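Signal recognition 54 kDa protein (Pyrococcus furiosus, PDB 3DM5) is the SRP54 subunit of the archaeal signal recognition particle, combining a helical bundle, a P-loop GTPase-type domain that holds GDP here, and a signal-peptide-binding domain. Local coordinates at residues R54-R59 / I76-E81; F328-M333 / D417-M422; G132-D137 / D184-D189. One frame throughout, in Å; residues are numbered along the deposited sequence.

Interaction 1: R54-R59 / I76-E81; sequences REIQRR and IKIVYE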
loop_
_atom_site.group_PDB
_atom_site.type_symbol
_atom_site.label_atom_id
_atom_site.label_comp_id
_atom_site.label_asym_id
_atom_site.label_seq_id
_atom_site.Cartn_x
_atom_site.Cartn_y
_atom_site.Cartn_z
ATOM N N ARG A 54 -13.618 18.775 16.313
ATOM C CA ARG A 54 -14.293 20.061 16.426
ATOM C C ARG A 54 -13.769 20.806 17.638
ATOM O O ARG A 54 -13.683 22.032 17.634
ATOM C CB ARG A 54 -15.808 19.896 16.518
ATOM C CG ARG A 54 -16.487 19.662 15.170
ATOM C CD ARG A 54 -17.995 19.531 15.330
ATOM N NE ARG A 54 -18.626 18.975 14.136
ATOM C CZ ARG A 54 -19.001 19.694 13.082
ATOM N NH1 ARG A 54 -18.805 21.005 13.070
ATOM N NH2 ARG A 54 -19.570 19.105 12.038
ATOM N N GLU A 55 -13.412 20.060 18.674
ATOM C CA GLU A 55 -12.809 20.655 19.859
ATOM C C GLU A 55 -11.385 21.122 19.550
ATOM O O GLU A 55 -10.958 22.204 19.970
ATOM C CB GLU A 55 -12.801 19.654 21.016
ATOM C CG GLU A 55 -11.973 20.088 22.213
ATOM C CD GLU A 55 -12.560 21.290 22.950
ATOM O OE1 GLU A 55 -11.925 21.757 23.925
ATOM O OE2 GLU A 55 -13.653 21.764 22.560
ATOM N N ILE A 56 -10.652 20.296 18.812
ATOM C CA ILE A 56 -9.292 20.646 18.424
ATOM C C ILE A 56 -9.292 21.870 17.526
ATOM O O ILE A 56 -8.505 22.782 17.736
ATOM C CB ILE A 56 -8.552 19.490 17.718
ATOM C CG1 ILE A 56 -8.395 18.301 18.666
ATOM C CG2 ILE A 56 -7.180 19.955 17.227
ATOM C CD1 ILE A 56 -7.517 17.189 18.101
ATOM N N GLN A 57 -10.181 21.882 16.537
ATOM C CA GLN A 57 -10.313 23.026 15.640
ATOM C C GLN A 57 -10.602 24.303 16.414
ATOM O O GLN A 57 -9.959 25.337 16.190
ATOM C CB GLN A 57 -11.443 22.798 14.645
ATOM C CG GLN A 57 -11.346 23.647 13.384
ATOM C CD GLN A 57 -12.411 23.267 12.377
ATOM O OE1 GLN A 57 -13.604 23.316 12.676
ATOM N NE2 GLN A 57 -11.988 22.870 11.181
ATOM N N ARG A 58 -11.579 24.208 17.315
ATOM C CA ARG A 58 -12.031 25.321 18.130
ATOM C C ARG A 58 -10.904 25.873 19.002
ATOM O O ARG A 58 -10.561 27.050 18.905
ATOM C CB ARG A 58 -13.224 24.875 18.973
ATOM C CG ARG A 58 -13.701 25.845 20.038
ATOM C CD ARG A 58 -14.634 25.124 21.009
ATOM N NE ARG A 58 -14.563 25.659 22.368
ATOM C CZ ARG A 58 -13.470 25.651 23.129
ATOM N NH1 ARG A 58 -12.329 25.157 22.661
ATOM N NH2 ARG A 58 -13.510 26.156 24.357
ATOM N N ARG A 59 -10.311 25.025 19.836
ATOM C CA ARG A 59 -9.199 25.459 20.679
ATOM C C ARG A 59 -8.049 26.095 19.886
ATOM O O ARG A 59 -7.436 27.050 20.341
ATOM C CB ARG A 59 -8.667 24.299 21.537
ATOM C CG ARG A 59 -9.663 23.740 22.541
ATOM C CD ARG A 59 -8.990 22.806 23.541
ATOM N NE ARG A 59 -7.849 23.448 24.189
ATOM C CZ ARG A 59 -6.898 22.799 24.855
ATOM N NH1 ARG A 59 -6.936 21.481 24.960
ATOM N NH2 ARG A 59 -5.900 23.468 25.411
ATOM N N ILE A 76 0.543 22.009 18.880
ATOM C CA ILE A 76 1.098 20.711 19.180
ATOM C C ILE A 76 0.549 20.300 20.533
ATOM O O ILE A 76 0.165 19.154 20.721
ATOM C CB ILE A 76 2.622 20.769 19.281
ATOM C CG1 ILE A 76 3.234 21.466 18.062
ATOM C CG2 ILE A 76 3.199 19.383 19.452
ATOM C CD1 ILE A 76 3.440 20.587 16.922
ATOM N N LYS A 77 0.508 21.247 21.472
ATOM C CA LYS A 77 0.011 20.991 22.828
ATOM C C LYS A 77 -1.474 20.636 22.861
ATOM O O LYS A 77 -1.873 19.680 23.516
ATOM C CB LYS A 77 0.264 22.201 23.730
ATOM C CG LYS A 77 0.220 21.897 25.227
ATOM C CD LYS A 77 -1.140 22.180 25.836
ATOM C CE LYS A 77 -1.085 22.040 27.350
ATOM N NZ LYS A 77 -2.398 22.284 28.019
ATOM N N ILE A 78 -2.285 21.423 22.167
ATOM C CA ILE A 78 -3.717 21.159 22.067
ATOM C C ILE A 78 -4.024 19.735 21.560
ATOM O O ILE A 78 -4.791 18.998 22.176
ATOM C CB ILE A 78 -4.395 22.177 21.137
ATOM C CG1 ILE A 78 -4.230 23.594 21.705
ATOM C CG2 ILE A 78 -5.852 21.815 20.960
ATOM C CD1 ILE A 78 -4.767 24.702 20.803
ATOM N N VAL A 79 -3.422 19.360 20.437
ATOM C CA VAL A 79 -3.565 18.017 19.898
ATOM C C VAL A 79 -3.171 16.937 20.918
ATOM O O VAL A 79 -3.892 15.967 21.091
ATOM C CB VAL A 79 -2.731 17.846 18.600
ATOM C CG1 VAL A 79 -2.662 16.388 18.144
ATOM C CG2 VAL A 79 -3.299 18.680 17.509
ATOM N N TYR A 80 -2.025 17.085 21.574
ATOM C CA TYR A 80 -1.558 16.065 22.506
ATOM C C TYR A 80 -2.539 15.878 23.640
ATOM O O TYR A 80 -2.775 14.759 24.093
ATOM C CB TYR A 80 -0.218 16.454 23.088
ATOM C CG TYR A 80 0.197 15.634 24.280
ATOM C CD1 TYR A 80 0.341 16.208 25.536
ATOM C CD2 TYR A 80 0.476 14.293 24.150
ATOM C CE1 TYR A 80 0.755 15.451 26.630
ATOM C CE2 TYR A 80 0.889 13.532 25.237
ATOM C CZ TYR A 80 1.025 14.111 26.471
ATOM O OH TYR A 80 1.424 13.330 27.540
ATOM N N GLU A 81 -3.105 16.994 24.087
ATOM C CA GLU A 81 -3.955 17.039 25.267
ATOM C C GLU A 81 -5.352 16.510 24.966
ATOM O O GLU A 81 -5.940 15.765 25.757
ATOM C CB GLU A 81 -3.997 18.471 25.808
ATOM C CG GLU A 81 -5.141 18.784 26.756
ATOM C CD GLU A 81 -5.123 20.237 27.208
ATOM O OE1 GLU A 81 -6.003 20.614 28.020
ATOM O OE2 GLU A 81 -4.229 20.995 26.748
#

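Interaction 2: F328-M333 / D417-M422; sequences FTLKDM and DQYRQM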
loop_
_atom_site.group_PDB
_atom_site.type_symbol
_atom_site.label_atom_id
_atom_site.label_comp_id
_atom_site.label_asym_id
_atom_site.label_seq_id
_atom_site.Cartn_x
_atom_site.Cartn_y
_atom_site.Cartn_z
ATOM N N PHE A 328 39.060 19.041 -5.680
ATOM C CA PHE A 328 38.052 19.722 -4.885
ATOM C C PHE A 328 37.373 20.710 -5.826
ATOM O O PHE A 328 38.043 21.390 -6.607
ATOM C CB PHE A 328 38.737 20.409 -3.697
ATOM C CG PHE A 328 37.886 21.415 -2.963
ATOM C CD1 PHE A 328 37.097 21.024 -1.895
ATOM C CD2 PHE A 328 37.931 22.760 -3.294
ATOM C CE1 PHE A 328 36.327 21.946 -1.189
ATOM C CE2 PHE A 328 37.167 23.687 -2.596
ATOM C CZ PHE A 328 36.361 23.276 -1.535
ATOM N N THR A 329 36.044 20.761 -5.790
ATOM C CA THR A 329 35.294 21.530 -6.776
ATOM C C THR A 329 34.378 22.546 -6.137
ATOM O O THR A 329 34.198 22.575 -4.913
ATOM C CB THR A 329 34.409 20.632 -7.663
ATOM O OG1 THR A 329 33.250 20.225 -6.923
ATOM C CG2 THR A 329 35.174 19.396 -8.145
ATOM N N LEU A 330 33.790 23.374 -6.995
ATOM C CA LEU A 330 32.830 24.382 -6.571
ATOM C C LEU A 330 31.598 23.731 -5.979
ATOM O O LEU A 330 30.885 24.340 -5.186
ATOM C CB LEU A 330 32.444 25.268 -7.752
ATOM C CG LEU A 330 33.313 26.512 -7.909
ATOM C CD1 LEU A 330 33.619 26.767 -9.369
ATOM C CD2 LEU A 330 32.605 27.694 -7.284
ATOM N N LYS A 331 31.353 22.488 -6.375
ATOM C CA LYS A 331 30.243 21.725 -5.832
ATOM C C LYS A 331 30.580 21.310 -4.402
ATOM O O LYS A 331 29.770 21.466 -3.491
ATOM C CB LYS A 331 29.977 20.491 -6.692
ATOM C CG LYS A 331 28.506 20.218 -6.953
ATOM C CD LYS A 331 28.079 20.660 -8.348
ATOM C CE LYS A 331 28.156 19.508 -9.343
ATOM N NZ LYS A 331 26.923 18.672 -9.336
ATOM N N ASP A 332 31.790 20.788 -4.216
ATOM C CA ASP A 332 32.300 20.458 -2.887
ATOM C C ASP A 332 32.249 21.644 -1.907
ATOM O O ASP A 332 31.885 21.474 -0.743
ATOM C CB ASP A 332 33.725 19.931 -2.993
ATOM C CG ASP A 332 33.798 18.589 -3.690
ATOM O OD1 ASP A 332 34.709 18.386 -4.523
ATOM O OD2 ASP A 332 32.939 17.729 -3.404
ATOM N N MET A 333 32.616 22.835 -2.378
ATOM C CA MET A 333 32.556 24.048 -1.566
ATOM C C MET A 333 31.109 24.477 -1.297
ATOM O O MET A 333 30.718 24.702 -0.150
ATOM C CB MET A 333 33.329 25.184 -2.241
ATOM C CG MET A 333 33.485 26.429 -1.375
ATOM S SD MET A 333 33.800 27.946 -2.311
ATOM C CE MET A 333 32.174 28.274 -2.980
ATOM N N ASP A 417 37.863 33.378 -5.215
ATOM C CA ASP A 417 39.007 33.502 -4.328
ATOM C C ASP A 417 38.800 32.582 -3.146
ATOM O O ASP A 417 39.676 31.785 -2.809
ATOM C CB ASP A 417 39.202 34.950 -3.882
ATOM C CG ASP A 417 39.843 35.807 -4.961
ATOM O OD1 ASP A 417 40.518 35.245 -5.853
ATOM O OD2 ASP A 417 39.672 37.043 -4.922
ATOM N N GLN A 418 37.623 32.679 -2.538
ATOM C CA GLN A 418 37.250 31.785 -1.449
ATOM C C GLN A 418 37.501 30.333 -1.824
ATOM O O GLN A 418 38.049 29.562 -1.033
ATOM C CB GLN A 418 35.777 31.960 -1.090
ATOM C CG GLN A 418 35.403 31.250 0.183
ATOM C CD GLN A 418 36.205 31.759 1.353
ATOM O OE1 GLN A 418 36.115 32.933 1.710
ATOM N NE2 GLN A 418 37.003 30.884 1.953
ATOM N N TYR A 419 37.090 29.965 -3.033
ATOM C CA TYR A 419 37.280 28.604 -3.512
ATOM C C TYR A 419 38.766 28.261 -3.553
ATOM O O TYR A 419 39.211 27.318 -2.897
ATOM C CB TYR A 419 36.619 28.406 -4.884
ATOM C CG TYR A 419 37.107 27.174 -5.616
ATOM C CD1 TYR A 419 37.953 27.292 -6.702
ATOM C CD2 TYR A 419 36.738 25.892 -5.207
ATOM C CE1 TYR A 419 38.416 26.184 -7.370
ATOM C CE2 TYR A 419 37.201 24.772 -5.872
ATOM C CZ TYR A 419 38.041 24.929 -6.955
ATOM O OH TYR A 419 38.516 23.836 -7.643
ATOM N N ARG A 420 39.525 29.045 -4.314
ATOM C CA ARG A 420 40.964 28.846 -4.455
ATOM C C ARG A 420 41.653 28.766 -3.090
ATOM O O ARG A 420 42.610 28.002 -2.907
ATOM C CB ARG A 420 41.574 29.960 -5.315
ATOM N N GLN A 421 41.154 29.550 -2.137
ATOM C CA GLN A 421 41.680 29.528 -0.778
ATOM C C GLN A 421 41.484 28.146 -0.165
ATOM O O GLN A 421 42.452 27.478 0.213
ATOM C CB GLN A 421 40.996 30.593 0.087
ATOM C CG GLN A 421 41.470 30.612 1.546
ATOM C CD GLN A 421 40.715 31.614 2.422
ATOM O OE1 GLN A 421 39.521 31.856 2.231
ATOM N NE2 GLN A 421 41.416 32.186 3.401
ATOM N N MET A 422 40.225 27.720 -0.076
ATOM C CA MET A 422 39.888 26.421 0.499
ATOM C C MET A 422 40.572 25.288 -0.246
ATOM O O MET A 422 40.972 24.295 0.352
ATOM C CB MET A 422 38.382 26.199 0.500
ATOM C CG MET A 422 37.625 27.042 1.496
ATOM S SD MET A 422 35.864 26.644 1.457
ATOM C CE MET A 422 35.920 24.871 1.731
#

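Interaction 3: G132-D137 / D184-D189; sequences GVVCSD and DIIIVD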
loop_
_atom_site.group_PDB
_atom_site.type_symbol
_atom_site.label_atom_id
_atom_site.label_comp_id
_atom_site.label_asym_id
_atom_site.label_seq_id
_atom_site.Cartn_x
_atom_site.Cartn_y
_atom_site.Cartn_z
ATOM N N GLY A 132 -1.566 -17.157 42.198
ATOM C CA GLY A 132 -2.246 -18.369 41.803
ATOM C C GLY A 132 -3.313 -18.044 40.774
ATOM O O GLY A 132 -3.989 -17.021 40.875
ATOM N N VAL A 133 -3.460 -18.890 39.767
ATOM C CA VAL A 133 -4.564 -18.729 38.850
ATOM C C VAL A 133 -5.501 -19.887 39.051
ATOM O O VAL A 133 -5.083 -21.010 39.341
ATOM C CB VAL A 133 -4.139 -18.586 37.327
ATOM C CG1 VAL A 133 -2.693 -18.123 37.189
ATOM C CG2 VAL A 133 -4.381 -19.878 36.554
ATOM N N VAL A 134 -6.779 -19.591 38.901
ATOM C CA VAL A 134 -7.837 -20.563 39.051
ATOM C C VAL A 134 -8.527 -20.620 37.718
ATOM O O VAL A 134 -9.054 -19.614 37.254
ATOM C CB VAL A 134 -8.878 -20.090 40.088
ATOM C CG1 VAL A 134 -10.141 -20.983 40.056
ATOM C CG2 VAL A 134 -8.259 -20.052 41.458
ATOM N N CYS A 135 -8.537 -21.790 37.102
ATOM C CA CYS A 135 -9.196 -21.946 35.817
ATOM C C CYS A 135 -10.602 -22.529 35.986
ATOM O O CYS A 135 -10.760 -23.739 36.141
ATOM C CB CYS A 135 -8.358 -22.835 34.910
ATOM S SG CYS A 135 -9.180 -23.351 33.403
ATOM N N SER A 136 -11.617 -21.669 35.961
ATOM C CA SER A 136 -12.986 -22.147 36.074
ATOM C C SER A 136 -13.691 -22.123 34.723
ATOM O O SER A 136 -14.908 -21.991 34.649
ATOM C CB SER A 136 -13.765 -21.347 37.128
ATOM O OG SER A 136 -13.899 -19.985 36.770
ATOM N N ASP A 137 -12.905 -22.248 33.656
ATOM C CA ASP A 137 -13.410 -22.218 32.280
ATOM C C ASP A 137 -13.914 -23.593 31.884
ATOM O O ASP A 137 -13.159 -24.419 31.365
ATOM C CB ASP A 137 -12.314 -21.759 31.304
ATOM C CG ASP A 137 -12.854 -21.408 29.908
ATOM O OD1 ASP A 137 -14.039 -21.668 29.635
ATOM O OD2 ASP A 137 -12.080 -20.866 29.079
ATOM N N ASP A 184 -0.550 -13.972 47.272
ATOM C CA ASP A 184 -0.900 -12.561 47.332
ATOM C C ASP A 184 -2.000 -12.252 46.316
ATOM O O ASP A 184 -2.919 -11.487 46.588
ATOM C CB ASP A 184 0.322 -11.711 46.983
ATOM C CG ASP A 184 1.465 -11.875 47.969
ATOM O OD1 ASP A 184 2.611 -12.140 47.518
ATOM O OD2 ASP A 184 1.222 -11.716 49.185
ATOM N N ILE A 185 -1.889 -12.832 45.128
ATOM C CA ILE A 185 -2.807 -12.491 44.046
ATOM C C ILE A 185 -3.421 -13.742 43.443
ATOM O O ILE A 185 -2.717 -14.703 43.138
ATOM C CB ILE A 185 -2.130 -11.601 42.945
ATOM C CG1 ILE A 185 -1.650 -10.283 43.566
ATOM C CG2 ILE A 185 -3.099 -11.312 41.794
ATOM C CD1 ILE A 185 -0.999 -9.335 42.620
ATOM N N ILE A 186 -4.742 -13.733 43.306
ATOM C CA ILE A 186 -5.431 -14.810 42.620
ATOM C C ILE A 186 -6.152 -14.279 41.377
ATOM O O ILE A 186 -6.953 -13.337 41.473
ATOM C CB ILE A 186 -6.463 -15.500 43.517
ATOM C CG1 ILE A 186 -5.838 -15.889 44.852
ATOM C CG2 ILE A 186 -7.019 -16.728 42.822
ATOM C CD1 ILE A 186 -6.840 -16.474 45.838
ATOM N N ILE A 187 -5.858 -14.885 40.223
ATOM C CA ILE A 187 -6.519 -14.533 38.976
ATOM C C ILE A 187 -7.434 -15.662 38.560
ATOM O O ILE A 187 -6.994 -16.796 38.426
ATOM C CB ILE A 187 -5.516 -14.265 37.860
ATOM C CG1 ILE A 187 -4.711 -13.021 38.207
ATOM C CG2 ILE A 187 -6.259 -14.056 36.553
ATOM C CD1 ILE A 187 -3.293 -13.097 37.832
ATOM N N VAL A 188 -8.708 -15.334 38.376
ATOM C CA VAL A 188 -9.742 -16.317 38.085
ATOM C C VAL A 188 -10.229 -16.189 36.649
ATOM O O VAL A 188 -10.733 -15.140 36.235
ATOM C CB VAL A 188 -10.963 -16.168 39.021
ATOM C CG1 VAL A 188 -11.834 -17.403 38.917
ATOM C CG2 VAL A 188 -10.512 -15.914 40.462
ATOM N N ASP A 189 -10.057 -17.275 35.909
ATOM C CA ASP A 189 -10.331 -17.365 34.491
ATOM C C ASP A 189 -11.674 -18.060 34.326
ATOM O O ASP A 189 -11.767 -19.277 34.469
ATOM C CB ASP A 189 -9.219 -18.199 33.816
ATOM C CG ASP A 189 -9.480 -18.462 32.337
ATOM O OD1 ASP A 189 -9.959 -17.543 31.646
ATOM O OD2 ASP A 189 -9.207 -19.577 31.862
#

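Interaction 1: R54-R59 / I76-E81
Arg59 reaches across to Glu81 in a salt bridge: Arg59 NH2 donates to Glu81 OE2 at 3.3 Å, with an N-H...O angle of 152°. The oxygen lies in the plane of the guanidinium, but the carboxylate is turned 72° against that plane, and the donor stands above the carboxylate plane. Lys77 NZ donates to Glu81 OE2 from the opposite face at 2.6 Å, and a single oxygen therefore ties both cations together, which probably eases their mutual repulsion. The network runs on: Arg59 also pairs with Glu82 through NH1 and with Glu63 through NE, Glu81 OE1 with Lys85, and Lys77 with Glu318 of the second subunit.

A bend at chi3 carries the Arg59 guanidinium over Ile78, whose branches lie against one of its faces. Lower on the same chain, Arg59 CB sits 3.8 Å from Ile78 CG2, and Ile78 CD1 rests 3.6 Å from Arg59 O. One turn back, Ile56 CG2 meets Val79 CG2 at 4.1 Å, where the backbones come nearest.

The two helical segments run antiparallel, at 155°, with axes 9.8 Å apart. They belong to helices 46-62 and 71-86 of the four-helix bundle; Val79 turns inward to Leu14 of helix 5-19 and Leu31 of helix 25-41.

Interaction 2: F328-M333 / D417-M422
Phe328 and Tyr419 meet rim to rim where the start of helix 330-341 docks on helix 409-427 in the all-helical signal-peptide-binding domain. The two rings are nearly coplanar, with planes 10° apart and centroids 5.5 Å apart, and neither lies over the other. Tyr419, its CG anti to the backbone N, pushes its ring into the hollow formed by the turn into the helix. Leu330 lies over one face of that ring, with Leu330 CG 4.4 Å from Tyr419 CD2, while the backbone of Thr329 lies obliquely against it.

Further along, Met333 and Met422 pack between the helices. Met333 extends until its sulfur settles against the Tyr419 backbone, Met333 SD to Tyr419 CA 3.7 Å. Met422 crosses it at about a right angle, so that its own SD touches Met333 CG at 3.7 Å, and a bend at chi3 brings its CE to the Phe328 ring near CZ. Phe323 and Phe426 add further rings around Phe328.

Thr329 and Asp332 form a capping box at the start of helix 330-341: Asp332 N donates to Thr329 OG1, and Thr329 N returns a bond to Asp332 OD1. At the far end of the tyrosine, Tyr419 OH donates to Phe328 O at 2.7 Å, the C=O...O angle being 147° and the hydroxyl tilted 23° from the carbonyl plane.

Interaction 3: G132-D137 / D184-D189
The carbonyl of Asp189 takes two bonds from Ser136, both from the same face of its plane. Ser136 N comes in at 2.8 Å, tilted from that plane, whereas Ser136 OG, 3.2 Å from Asp189 O, stands well above it. A chi1 of 64° places OG between the backbone N and the carbonyl carbon, on the side where it can reach this oxygen. The Asp189 carboxylate also leans toward segment 132-137: its OD2 lies 3.8 Å from Asp137 CB and near Cys135 SG.

The strands themselves run parallel, at 20° for the short segments. Gly132 and Val134 each use both N-H and C=O toward Ile185, Ile187 and Asp189, and the straightest of these bonds is Asp189 N to Val134 O, at 179°.

Strands 131-135 and 185-189 are neighbours in the parallel part of the sheet in the P-loop NTPase fold, and strand 101-106 follows on the far side of 185-189. One face carries Val133, Cys135, Ile187 and Asp189, packed under helices 113-125 and 142-151. The other carries Val134, Ile186 and Val188: Val134 CG2 meets Ile186 CG2 at 3.8 Å, Val134 CG1 lies alongside Val188 CG1 at 4.1 Å, and Val188 also touches Val175 of helix 167-180.

Asp189 ends its strand, consistent with the aspartate of a G3 (DxxG) motif, and its side chain touches residues of the probable P-loop. Asp137 has its side chain about 5 Å from bound GDP, and each of the two aspartates makes a long, weak ion pair with Lys113.

In the fold
The three contacts lie in separate parts of the chain and none touches another. Interactions 2 and 3 are farthest apart, their centres about 75 Å from each other on opposite sides of the chain's centre. All three are buried contacts, but their chemistry differs. Interaction 3 joins two strands of the GTPase sheet through backbone bonds, close to GDP. Interaction 2 depends chiefly on ring and methionine packing between two helices. Interaction 1 also joins two helices, yet there an apolar side facing the bundle is topped by a partly exposed charge network. Interactions 1 and 2 each have residues bridged to the second subunit; interaction 3 has no such neighbour.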